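Local structure of predicted ATPase of the ABC class (Vibrio vulnificus, 5D6A) at residues 214-219 and 231-236; 222-227 and 289-294; 273-278 and 406-411. The protein is a predicted ABC-class ATPase that binds adenine nucleotide in a P-loop site and probably hydrolyses ATP. All coordinates share one frame; numbering follows the deposited sequence.

Contact 1: residues 214-219 and 231-236; sequences SILPRV and VEFTAP. With ANP (phosphoaminophosphonic acid-adenylate ester), chain C.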
loop_
_atom_site.group_PDB
_atom_site.type_symbol
_atom_site.label_atom_id
_atom_site.label_comp_id
_atom_site.label_asym_id
_atom_site.label_seq_id
_atom_site.Cartn_x
_atom_site.Cartn_y
_atom_site.Cartn_z
ATOM N N SER A 214 -8.366 -9.205 -27.864
ATOM C CA SER A 214 -7.534 -8.872 -26.716
ATOM C C SER A 214 -7.944 -9.698 -25.507
ATOM O O SER A 214 -9.102 -10.096 -25.377
ATOM C CB SER A 214 -7.669 -7.385 -26.358
ATOM O OG SER A 214 -7.220 -6.545 -27.404
ATOM N N ILE A 215 -6.981 -9.956 -24.629
ATOM C CA ILE A 215 -7.229 -10.673 -23.388
ATOM C C ILE A 215 -6.990 -9.658 -22.273
ATOM O O ILE A 215 -5.848 -9.308 -21.966
ATOM C CB ILE A 215 -6.331 -11.912 -23.246
ATOM C CG1 ILE A 215 -6.595 -12.874 -24.407
ATOM C CG2 ILE A 215 -6.601 -12.618 -21.926
ATOM C CD1 ILE A 215 -5.788 -14.153 -24.349
ATOM N N LEU A 216 -8.084 -9.182 -21.686
ATOM C CA LEU A 216 -8.038 -8.153 -20.646
ATOM C C LEU A 216 -7.717 -8.653 -19.223
ATOM O O LEU A 216 -6.834 -8.101 -18.570
ATOM C CB LEU A 216 -9.361 -7.376 -20.635
ATOM C CG LEU A 216 -9.838 -6.846 -21.994
ATOM C CD1 LEU A 216 -11.157 -6.102 -21.850
ATOM C CD2 LEU A 216 -8.791 -5.956 -22.636
ATOM N N PRO A 217 -8.420 -9.697 -18.738
ATOM C CA PRO A 217 -8.162 -10.160 -17.367
ATOM C C PRO A 217 -6.772 -10.753 -17.153
ATOM O O PRO A 217 -6.232 -11.401 -18.053
ATOM C CB PRO A 217 -9.219 -11.248 -17.166
ATOM C CG PRO A 217 -9.443 -11.787 -18.530
ATOM C CD PRO A 217 -9.367 -10.586 -19.434
ATOM N N ARG A 218 -6.215 -10.532 -15.959
ATOM C CA ARG A 218 -4.898 -11.051 -15.609
ATOM C C ARG A 218 -5.106 -12.365 -14.865
ATOM O O ARG A 218 -6.235 -12.690 -14.501
ATOM C CB ARG A 218 -4.120 -10.057 -14.737
ATOM C CG ARG A 218 -4.211 -8.593 -15.168
ATOM C CD ARG A 218 -4.176 -8.397 -16.680
ATOM N NE ARG A 218 -2.960 -8.881 -17.319
ATOM C CZ ARG A 218 -2.813 -9.025 -18.635
ATOM N NH1 ARG A 218 -3.818 -8.760 -19.464
ATOM N NH2 ARG A 218 -1.663 -9.465 -19.128
ATOM N N VAL A 219 -4.035 -13.121 -14.630
ATOM C CA VAL A 219 -4.177 -14.408 -13.937
ATOM C C VAL A 219 -4.753 -14.215 -12.538
ATOM O O VAL A 219 -5.575 -15.011 -12.081
ATOM C CB VAL A 219 -2.855 -15.220 -13.853
ATOM C CG1 VAL A 219 -2.278 -15.457 -15.241
ATOM C CG2 VAL A 219 -1.827 -14.536 -12.971
ATOM N N VAL A 231 -12.408 -15.175 -21.915
ATOM C CA VAL A 231 -13.324 -14.766 -22.973
ATOM C C VAL A 231 -12.696 -13.584 -23.704
ATOM O O VAL A 231 -12.588 -12.492 -23.143
ATOM C CB VAL A 231 -14.699 -14.352 -22.404
ATOM C CG1 VAL A 231 -15.645 -13.944 -23.528
ATOM C CG2 VAL A 231 -15.297 -15.483 -21.580
ATOM N N GLU A 232 -12.261 -13.803 -24.943
ATOM C CA GLU A 232 -11.630 -12.734 -25.720
ATOM C C GLU A 232 -12.583 -11.567 -25.928
ATOM O O GLU A 232 -13.798 -11.746 -26.022
ATOM C CB GLU A 232 -11.122 -13.247 -27.070
ATOM C CG GLU A 232 -12.192 -13.840 -27.975
ATOM C CD GLU A 232 -11.636 -14.273 -29.317
ATOM O OE1 GLU A 232 -10.516 -13.840 -29.668
ATOM O OE2 GLU A 232 -12.323 -15.041 -30.026
ATOM N N PHE A 233 -12.019 -10.370 -26.008
ATOM C CA PHE A 233 -12.814 -9.162 -26.166
ATOM C C PHE A 233 -13.327 -8.966 -27.590
ATOM O O PHE A 233 -12.613 -9.217 -28.562
ATOM C CB PHE A 233 -11.991 -7.942 -25.753
ATOM C CG PHE A 233 -12.748 -6.650 -25.833
ATOM C CD1 PHE A 233 -13.499 -6.203 -24.753
ATOM C CD2 PHE A 233 -12.715 -5.883 -26.987
ATOM C CE1 PHE A 233 -14.198 -5.012 -24.823
ATOM C CE2 PHE A 233 -13.413 -4.693 -27.065
ATOM C CZ PHE A 233 -14.155 -4.256 -25.982
ATOM N N THR A 234 -14.575 -8.519 -27.689
ATOM C CA THR A 234 -15.204 -8.215 -28.966
ATOM C C THR A 234 -16.016 -6.944 -28.785
ATOM O O THR A 234 -16.736 -6.797 -27.797
ATOM C CB THR A 234 -16.133 -9.337 -29.458
ATOM O OG1 THR A 234 -15.381 -10.542 -29.637
ATOM C CG2 THR A 234 -16.786 -8.947 -30.789
ATOM N N ALA A 235 -15.894 -6.028 -29.737
ATOM C CA ALA A 235 -16.605 -4.765 -29.672
ATOM C C ALA A 235 -17.959 -4.861 -30.358
ATOM O O ALA A 235 -18.129 -5.637 -31.301
ATOM C CB ALA A 235 -15.774 -3.670 -30.319
ATOM N N PRO A 236 -18.939 -4.085 -29.872
ATOM C CA PRO A 236 -20.241 -4.064 -30.523
ATOM C C PRO A 236 -20.138 -3.200 -31.776
ATOM O O PRO A 236 -19.603 -2.090 -31.711
ATOM C CB PRO A 236 -21.155 -3.430 -29.471
ATOM C CG PRO A 236 -20.253 -2.607 -28.614
ATOM C CD PRO A 236 -18.899 -3.248 -28.656
HETATM P PG ANP C . -15.800 -3.108 -10.437
HETATM O O1G ANP C . -15.362 -2.168 -11.531
HETATM O O2G ANP C . -15.014 -2.953 -9.154
HETATM O O3G ANP C . -17.299 -3.130 -10.260
HETATM P PB ANP C . -16.523 -5.767 -11.783
HETATM O O1B ANP C . -17.040 -5.101 -13.023
HETATM O O2B ANP C . -17.530 -6.148 -10.722
HETATM N N3B ANP C . -15.352 -4.701 -11.024
HETATM P PA ANP C . -14.210 -7.291 -12.314
HETATM O O1A ANP C . -13.694 -7.015 -13.701
HETATM O O2A ANP C . -13.611 -6.543 -11.150
HETATM O O3A ANP C . -15.809 -7.117 -12.291
HETATM O "O5'" ANP C . -14.048 -8.857 -12.006
HETATM C "C5'" ANP C . -14.543 -9.830 -12.915
HETATM C "C4'" ANP C . -13.804 -11.146 -12.719
HETATM O "O4'" ANP C . -13.909 -11.914 -13.921
HETATM C "C3'" ANP C . -12.317 -10.969 -12.445
HETATM O "O3'" ANP C . -11.865 -11.963 -11.514
HETATM C "C2'" ANP C . -11.660 -11.144 -13.796
HETATM O "O2'" ANP C . -10.373 -11.762 -13.685
HETATM C "C1'" ANP C . -12.644 -12.008 -14.579
HETATM N N9 ANP C . -12.776 -11.558 -15.986
HETATM C C8 ANP C . -12.940 -10.289 -16.421
HETATM N N7 ANP C . -13.019 -10.259 -17.776
HETATM C C5 ANP C . -12.909 -11.523 -18.222
HETATM C C6 ANP C . -12.911 -12.198 -19.540
HETATM N N6 ANP C . -13.052 -11.486 -20.681
HETATM N N1 ANP C . -12.768 -13.543 -19.565
HETATM C C2 ANP C . -12.627 -14.268 -18.434
HETATM N N3 ANP C . -12.617 -13.709 -17.205
HETATM C C4 ANP C . -12.752 -12.372 -17.039
#
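Two loops, 214-219 and 231-236, form part of the adenine end of the nucleotide pocket and are joined by the backbone bond Phe233 N to Ser214 O. That bond is 3.0 Å long. Beside it the CB atoms of Ser214 and Phe233 lie 4.4 Å apart. The hydroxyl of Ser214 bonds to the carbonyl of Ala211, just earlier in the chain.

The second tie is apolar. Leu216 CD1 reaches Phe233 CD1 at 3.7 Å, the two side chains meeting at a slant. With CG of Phe233 anti to its backbone N (chi1 -178°), the CB of Phe233 points toward the other loop but the far end of the ring leads away from it, leaving CD1 as the ring atom nearest the leucine. Leu216 also packs on Thr273, Leu274 and Ala277 of helix 271-280.

The two loops meet the adenine differently, one at its edge and one on its flat side. Val231 reads the base edge with its backbone: its N donates to ANP N1 at 2.9 Å, and its O accepts from ANP N6 at 2.7 Å. Pro217 lies against the flat of the base, CG being 3.5 Å from ANP C5. A paired backbone N-H and C=O on N1 and N6, with an apolar side chain against the ring, is an arrangement typical of adenine-recognising nucleotide pockets.

Contact 2: residues 222-227 and 289-294; sequences NCDLPM and DGREYI. With ANP (phosphoaminophosphonic acid-adenylate ester), chain C.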
loop_
_atom_site.group_PDB
_atom_site.type_symbol
_atom_site.label_atom_id
_atom_site.label_comp_id
_atom_site.label_asym_id
_atom_site.label_seq_id
_atom_site.Cartn_x
_atom_site.Cartn_y
_atom_site.Cartn_z
ATOM N N ASN A 222 -2.578 -10.145 -7.967
ATOM C CA ASN A 222 -1.172 -9.891 -7.632
ATOM C C ASN A 222 -0.215 -10.253 -8.770
ATOM O O ASN A 222 0.988 -10.399 -8.550
ATOM C CB ASN A 222 -0.777 -10.693 -6.389
ATOM C CG ASN A 222 -0.880 -12.196 -6.604
ATOM O OD1 ASN A 222 -1.618 -12.664 -7.473
ATOM N ND2 ASN A 222 -0.152 -12.958 -5.800
ATOM N N CYS A 223 -0.744 -10.398 -9.980
ATOM C CA CYS A 223 0.070 -10.778 -11.128
ATOM C C CYS A 223 -0.391 -10.006 -12.363
ATOM O O CYS A 223 -1.588 -9.868 -12.600
ATOM C CB CYS A 223 -0.046 -12.284 -11.343
ATOM S SG CYS A 223 1.010 -12.963 -12.636
ATOM N N ASP A 224 0.561 -9.508 -13.148
ATOM C CA ASP A 224 0.233 -8.711 -14.333
ATOM C C ASP A 224 0.198 -9.529 -15.637
ATOM O O ASP A 224 -0.033 -8.968 -16.711
ATOM C CB ASP A 224 1.225 -7.548 -14.466
ATOM C CG ASP A 224 0.739 -6.457 -15.421
ATOM O OD1 ASP A 224 -0.481 -6.191 -15.472
ATOM O OD2 ASP A 224 1.587 -5.845 -16.107
ATOM N N LEU A 225 0.424 -10.842 -15.547
ATOM C CA LEU A 225 0.383 -11.717 -16.729
ATOM C C LEU A 225 -1.067 -12.001 -17.104
ATOM O O LEU A 225 -1.945 -11.923 -16.251
ATOM C CB LEU A 225 1.139 -13.027 -16.473
ATOM C CG LEU A 225 2.672 -12.979 -16.499
ATOM C CD1 LEU A 225 3.235 -11.892 -15.599
ATOM C CD2 LEU A 225 3.231 -14.338 -16.109
ATOM N N PRO A 226 -1.321 -12.352 -18.376
ATOM C CA PRO A 226 -2.692 -12.587 -18.832
ATOM C C PRO A 226 -3.290 -13.926 -18.423
ATOM O O PRO A 226 -2.572 -14.915 -18.281
ATOM C CB PRO A 226 -2.556 -12.549 -20.351
ATOM C CG PRO A 226 -1.186 -13.072 -20.603
ATOM C CD PRO A 226 -0.341 -12.597 -19.451
HETATM N N MSE A 227 -4.608 -13.939 -18.261
HETATM C CA MSE A 227 -5.342 -15.148 -17.910
HETATM C C MSE A 227 -5.452 -16.011 -19.131
HETATM O O MSE A 227 -5.819 -15.525 -20.205
HETATM C CB MSE A 227 -6.747 -14.761 -17.456
HETATM C CG MSE A 227 -7.612 -15.961 -17.075
HETATM SE SE MSE A 227 -9.459 -15.350 -16.764
HETATM C CE MSE A 227 -9.219 -14.768 -14.896
ATOM N N ASP A 289 1.014 -10.603 -24.454
ATOM C CA ASP A 289 0.543 -10.070 -23.180
ATOM C C ASP A 289 -0.977 -10.001 -23.103
ATOM O O ASP A 289 -1.547 -10.064 -22.013
ATOM C CB ASP A 289 1.090 -8.664 -22.968
ATOM C CG ASP A 289 0.560 -8.022 -21.706
ATOM O OD1 ASP A 289 0.707 -8.618 -20.619
ATOM O OD2 ASP A 289 0.005 -6.910 -21.800
ATOM N N GLY A 290 -1.619 -9.843 -24.259
ATOM C CA GLY A 290 -3.072 -9.739 -24.330
ATOM C C GLY A 290 -3.543 -8.302 -24.486
ATOM O O GLY A 290 -4.673 -8.061 -24.911
ATOM N N ARG A 291 -2.676 -7.346 -24.146
ATOM C CA ARG A 291 -3.005 -5.923 -24.237
ATOM C C ARG A 291 -2.131 -5.163 -25.242
ATOM O O ARG A 291 -2.303 -3.955 -25.414
ATOM C CB ARG A 291 -2.843 -5.279 -22.856
ATOM C CG ARG A 291 -3.763 -5.850 -21.789
ATOM C CD ARG A 291 -3.348 -5.414 -20.392
ATOM N NE ARG A 291 -2.050 -5.983 -20.021
ATOM C CZ ARG A 291 -1.456 -5.825 -18.840
ATOM N NH1 ARG A 291 -2.030 -5.112 -17.876
ATOM N NH2 ARG A 291 -0.276 -6.397 -18.620
ATOM N N GLU A 292 -1.213 -5.860 -25.915
ATOM C CA GLU A 292 -0.298 -5.193 -26.860
ATOM C C GLU A 292 -0.975 -4.490 -28.049
ATOM O O GLU A 292 -0.301 -3.837 -28.840
ATOM C CB GLU A 292 0.814 -6.135 -27.368
ATOM C CG GLU A 292 0.398 -7.280 -28.293
ATOM C CD GLU A 292 -0.274 -8.441 -27.587
ATOM O OE1 GLU A 292 -0.723 -8.284 -26.429
ATOM O OE2 GLU A 292 -0.352 -9.525 -28.202
ATOM N N TYR A 293 -2.287 -4.644 -28.196
ATOM C CA TYR A 293 -2.999 -3.941 -29.261
ATOM C C TYR A 293 -4.107 -3.068 -28.684
ATOM O O TYR A 293 -5.141 -2.842 -29.317
ATOM C CB TYR A 293 -3.496 -4.899 -30.347
ATOM C CG TYR A 293 -2.373 -5.388 -31.230
ATOM C CD1 TYR A 293 -1.863 -4.576 -32.239
ATOM C CD2 TYR A 293 -1.816 -6.652 -31.059
ATOM C CE1 TYR A 293 -0.830 -5.006 -33.054
ATOM C CE2 TYR A 293 -0.782 -7.095 -31.873
ATOM C CZ TYR A 293 -0.292 -6.266 -32.867
ATOM O OH TYR A 293 0.734 -6.692 -33.683
ATOM N N ILE A 294 -3.860 -2.574 -27.472
ATOM C CA ILE A 294 -4.767 -1.662 -26.795
ATOM C C ILE A 294 -3.971 -0.388 -26.549
ATOM O O ILE A 294 -2.876 -0.440 -25.996
ATOM C CB ILE A 294 -5.263 -2.201 -25.439
ATOM C CG1 ILE A 294 -5.855 -3.607 -25.588
ATOM C CG2 ILE A 294 -6.306 -1.258 -24.853
ATOM C CD1 ILE A 294 -6.356 -4.200 -24.286
HETATM P PG ANP C . -15.800 -3.108 -10.437
HETATM O O1G ANP C . -15.362 -2.168 -11.531
HETATM O O2G ANP C . -15.014 -2.953 -9.154
HETATM O O3G ANP C . -17.299 -3.130 -10.260
HETATM P PB ANP C . -16.523 -5.767 -11.783
HETATM O O1B ANP C . -17.040 -5.101 -13.023
HETATM O O2B ANP C . -17.530 -6.148 -10.722
HETATM N N3B ANP C . -15.352 -4.701 -11.024
HETATM P PA ANP C . -14.210 -7.291 -12.314
HETATM O O1A ANP C . -13.694 -7.015 -13.701
HETATM O O2A ANP C . -13.611 -6.543 -11.150
HETATM O O3A ANP C . -15.809 -7.117 -12.291
HETATM O "O5'" ANP C . -14.048 -8.857 -12.006
HETATM C "C5'" ANP C . -14.543 -9.830 -12.915
HETATM C "C4'" ANP C . -13.804 -11.146 -12.719
HETATM O "O4'" ANP C . -13.909 -11.914 -13.921
HETATM C "C3'" ANP C . -12.317 -10.969 -12.445
HETATM O "O3'" ANP C . -11.865 -11.963 -11.514
HETATM C "C2'" ANP C . -11.660 -11.144 -13.796
HETATM O "O2'" ANP C . -10.373 -11.762 -13.685
HETATM C "C1'" ANP C . -12.644 -12.008 -14.579
HETATM N N9 ANP C . -12.776 -11.558 -15.986
HETATM C C8 ANP C . -12.940 -10.289 -16.421
HETATM N N7 ANP C . -13.019 -10.259 -17.776
HETATM C C5 ANP C . -12.909 -11.523 -18.222
HETATM C C6 ANP C . -12.911 -12.198 -19.540
HETATM N N6 ANP C . -13.052 -11.486 -20.681
HETATM N N1 ANP C . -12.768 -13.543 -19.565
HETATM C C2 ANP C . -12.627 -14.268 -18.434
HETATM N N3 ANP C . -12.617 -13.709 -17.205
HETATM C C4 ANP C . -12.752 -12.372 -17.039
#
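Arg291 and Asp224 meet in a two-pronged salt bridge, the arginine presenting its NH1 and NH2 end to the carboxylate. NH1 bonds Asp224 OD1 at 3.1 Å on the syn side, bent to 140° at the hydrogen. NH2 takes Asp224 OD2 at 3.2 Å along a straighter line, but comes from above the carboxylate plane. This is not the flat, coplanar pairing of the two groups, since their planes stand 69° apart. Asp224 has its CG anti to the backbone N (chi1 -164°), which brings the carboxylate round to the guanidinium although its CB does not set out that way.

The same guanidinium is held along its NE side by Asp289. NE donates to Asp289 OD2 at 2.9 Å, while NH2 reaches Asp289 OD1 at 3.1 Å through the syn lone pair. Arg291 thus sits between two acids in a salt-bridge network that joins the short, weakly bonded strand 223-224 to the loop leading into strand 294-296. Bonds to both carboxylates should fix the rotation of the guanidinium, and the arginine probably eases the repulsion between the acids.

Beside the charged group, the ring of Pro226 rests on the backbone of the other loop, its CB 3.2 Å from Asp289 O. Gly290 follows with a positive phi, a conformation suited to glycine, and its N donates to Glu292 OE1 at 2.8 Å.

Farther out, Gln123 and Arg218 both bond to Asp289 OD1, and Arg218 also bonds to the carbonyl of Asp224. Next along the chain from Pro226, Met227, a selenomethionine, carries its CE to 3.4 Å from ANP O2'.

Contact 3: residues 273-278 and 406-411; sequences TLLNAI and IIVMGG. With ANP (phosphoaminophosphonic acid-adenylate ester), chain C.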
loop_
_atom_site.group_PDB
_atom_site.type_symbol
_atom_site.label_atom_id
_atom_site.label_comp_id
_atom_site.label_asym_id
_atom_site.label_seq_id
_atom_site.Cartn_x
_atom_site.Cartn_y
_atom_site.Cartn_z
ATOM N N THR A 273 -11.873 -4.713 -14.984
ATOM C CA THR A 273 -10.906 -5.371 -15.857
ATOM C C THR A 273 -10.736 -4.590 -17.160
ATOM O O THR A 273 -9.619 -4.448 -17.667
ATOM C CB THR A 273 -11.318 -6.821 -16.160
ATOM O OG1 THR A 273 -11.415 -7.552 -14.932
ATOM C CG2 THR A 273 -10.300 -7.496 -17.069
ATOM N N LEU A 274 -11.843 -4.083 -17.696
ATOM C CA LEU A 274 -11.795 -3.288 -18.916
ATOM C C LEU A 274 -11.086 -1.964 -18.642
ATOM O O LEU A 274 -10.194 -1.567 -19.390
ATOM C CB LEU A 274 -13.204 -3.030 -19.464
ATOM C CG LEU A 274 -13.308 -2.091 -20.677
ATOM C CD1 LEU A 274 -12.425 -2.554 -21.824
ATOM C CD2 LEU A 274 -14.751 -1.967 -21.134
ATOM N N LEU A 275 -11.480 -1.295 -17.562
ATOM C CA LEU A 275 -10.885 -0.010 -17.196
ATOM C C LEU A 275 -9.406 -0.181 -16.864
ATOM O O LEU A 275 -8.581 0.652 -17.234
ATOM C CB LEU A 275 -11.624 0.608 -16.005
ATOM C CG LEU A 275 -11.218 2.035 -15.621
ATOM C CD1 LEU A 275 -11.520 2.998 -16.759
ATOM C CD2 LEU A 275 -11.924 2.482 -14.350
ATOM N N ASN A 276 -9.077 -1.263 -16.167
ATOM C CA ASN A 276 -7.689 -1.544 -15.810
ATOM C C ASN A 276 -6.806 -1.671 -17.044
ATOM O O ASN A 276 -5.676 -1.183 -17.058
ATOM C CB ASN A 276 -7.587 -2.812 -14.958
ATOM C CG ASN A 276 -8.146 -2.625 -13.559
ATOM O OD1 ASN A 276 -8.275 -1.502 -13.067
ATOM N ND2 ASN A 276 -8.466 -3.732 -12.903
ATOM N N ALA A 277 -7.326 -2.328 -18.076
ATOM C CA ALA A 277 -6.586 -2.497 -19.320
ATOM C C ALA A 277 -6.388 -1.144 -19.993
ATOM O O ALA A 277 -5.330 -0.874 -20.563
ATOM C CB ALA A 277 -7.321 -3.449 -20.247
ATOM N N ILE A 278 -7.407 -0.293 -19.914
ATOM C CA ILE A 278 -7.340 1.037 -20.502
ATOM C C ILE A 278 -6.323 1.904 -19.760
ATOM O O ILE A 278 -5.465 2.520 -20.392
ATOM C CB ILE A 278 -8.725 1.723 -20.519
ATOM C CG1 ILE A 278 -9.673 0.969 -21.456
ATOM C CG2 ILE A 278 -8.617 3.168 -20.991
ATOM C CD1 ILE A 278 -11.098 1.478 -21.439
ATOM N N ILE A 406 -13.818 8.493 -18.553
ATOM C CA ILE A 406 -14.354 7.142 -18.625
ATOM C C ILE A 406 -14.621 6.720 -17.185
ATOM O O ILE A 406 -13.717 6.771 -16.345
ATOM C CB ILE A 406 -13.373 6.178 -19.313
ATOM C CG1 ILE A 406 -12.904 6.773 -20.646
ATOM C CG2 ILE A 406 -14.027 4.819 -19.523
ATOM C CD1 ILE A 406 -11.900 5.920 -21.387
ATOM N N ILE A 407 -15.857 6.311 -16.895
ATOM C CA ILE A 407 -16.234 5.957 -15.526
ATOM C C ILE A 407 -16.927 4.603 -15.386
ATOM O O ILE A 407 -17.903 4.318 -16.080
ATOM C CB ILE A 407 -17.191 7.019 -14.934
ATOM C CG1 ILE A 407 -16.669 8.427 -15.217
ATOM C CG2 ILE A 407 -17.383 6.808 -13.435
ATOM C CD1 ILE A 407 -17.544 9.526 -14.662
ATOM N N VAL A 408 -16.414 3.779 -14.474
ATOM C CA VAL A 408 -17.023 2.495 -14.160
ATOM C C VAL A 408 -18.033 2.805 -13.068
ATOM O O VAL A 408 -17.661 3.315 -12.013
ATOM C CB VAL A 408 -15.995 1.470 -13.647
ATOM C CG1 VAL A 408 -16.693 0.241 -13.084
ATOM C CG2 VAL A 408 -15.030 1.081 -14.757
HETATM N N MSE A 409 -19.306 2.504 -13.319
HETATM C CA MSE A 409 -20.362 2.824 -12.360
HETATM C C MSE A 409 -21.041 1.606 -11.792
HETATM O O MSE A 409 -20.436 0.863 -11.020
HETATM C CB MSE A 409 -21.348 3.749 -13.060
HETATM C CG MSE A 409 -20.674 5.045 -13.490
HETATM SE SE MSE A 409 -21.662 6.578 -12.760
HETATM C CE MSE A 409 -23.417 6.202 -13.580
ATOM N N GLY A 410 -22.306 1.395 -12.153
ATOM C CA GLY A 410 -23.073 0.268 -11.637
ATOM C C GLY A 410 -23.780 0.585 -10.328
ATOM O O GLY A 410 -24.428 -0.286 -9.747
ATOM N N GLY A 411 -23.659 1.831 -9.867
ATOM C CA GLY A 411 -24.287 2.266 -8.616
ATOM C C GLY A 411 -25.257 3.413 -8.834
ATOM O O GLY A 411 -26.471 3.237 -8.733
HETATM P PG ANP C . -15.800 -3.108 -10.437
HETATM O O1G ANP C . -15.362 -2.168 -11.531
HETATM O O2G ANP C . -15.014 -2.953 -9.154
HETATM O O3G ANP C . -17.299 -3.130 -10.260
HETATM P PB ANP C . -16.523 -5.767 -11.783
HETATM O O1B ANP C . -17.040 -5.101 -13.023
HETATM O O2B ANP C . -17.530 -6.148 -10.722
HETATM N N3B ANP C . -15.352 -4.701 -11.024
HETATM P PA ANP C . -14.210 -7.291 -12.314
HETATM O O1A ANP C . -13.694 -7.015 -13.701
HETATM O O2A ANP C . -13.611 -6.543 -11.150
HETATM O O3A ANP C . -15.809 -7.117 -12.291
HETATM O "O5'" ANP C . -14.048 -8.857 -12.006
HETATM C "C5'" ANP C . -14.543 -9.830 -12.915
HETATM C "C4'" ANP C . -13.804 -11.146 -12.719
HETATM O "O4'" ANP C . -13.909 -11.914 -13.921
HETATM C "C3'" ANP C . -12.317 -10.969 -12.445
HETATM O "O3'" ANP C . -11.865 -11.963 -11.514
HETATM C "C2'" ANP C . -11.660 -11.144 -13.796
HETATM O "O2'" ANP C . -10.373 -11.762 -13.685
HETATM C "C1'" ANP C . -12.644 -12.008 -14.579
HETATM N N9 ANP C . -12.776 -11.558 -15.986
HETATM C C8 ANP C . -12.940 -10.289 -16.421
HETATM N N7 ANP C . -13.019 -10.259 -17.776
HETATM C C5 ANP C . -12.909 -11.523 -18.222
HETATM C C6 ANP C . -12.911 -12.198 -19.540
HETATM N N6 ANP C . -13.052 -11.486 -20.681
HETATM N N1 ANP C . -12.768 -13.543 -19.565
HETATM C C2 ANP C . -12.627 -14.268 -18.434
HETATM N N3 ANP C . -12.617 -13.709 -17.205
HETATM C C4 ANP C . -12.752 -12.372 -17.039
#
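Ile406 opens the strand side of this contact by packing against two residues of the helix. Its CG2 branch is 4.2 Å from Leu275 CD1, the two side chains passing side by side and pointing opposite ways, and its CD1 lies 4.3 Å from Ile278 CG2. Ile407 turns its side chain away from the helix.

Val408 faces the helix again and meets Leu275 at a slant, with Val408 CG2 and Leu275 CD2 3.4 Å apart. CG2 faces the leucine; CG1, anti to the backbone N (chi1 169°), points to the nucleotide, where ANP O1G is its nearest ligand atom, a contact and not a bond. The strand ends at Val408.

Across the contact, Thr273 at the phosphate end of the helix bonds ANP O1A twice, through OG1 at 2.6 Å and through N at 3.2 Å.

The axes of segment 273-278, part of helix 271-280 that follows the probable Walker A loop, and of strand residues 406-408 come within 9.3 Å and run roughly antiparallel (147°). Strand 404-408 lies between the parallel strands 357-361 and 260-264, and Ile256 of strand 249-257 packs on both Ile406 and Ile278.

Following the chain from its N terminus, contact 1 closes a short loop around strand 223-224, bringing 231-236 back to 214-219. Contact 2 starts inside that loop, at 222-227, and ends beyond it at 289-294, so the two cross; Arg218 bridges them through Asp289. Contact 3 opens at 273-278, within the span of contact 2, and closes far later at 406-411, crossing contact 2 but following contact 1 in series. Leu216, packing on helix 271-280, joins contacts 1 and 3, whereas contacts 2 and 3 touch through Ile294 and Ala277. All three reach the nucleotide, tying its adenine loops to the helix and central sheet beside its phosphates.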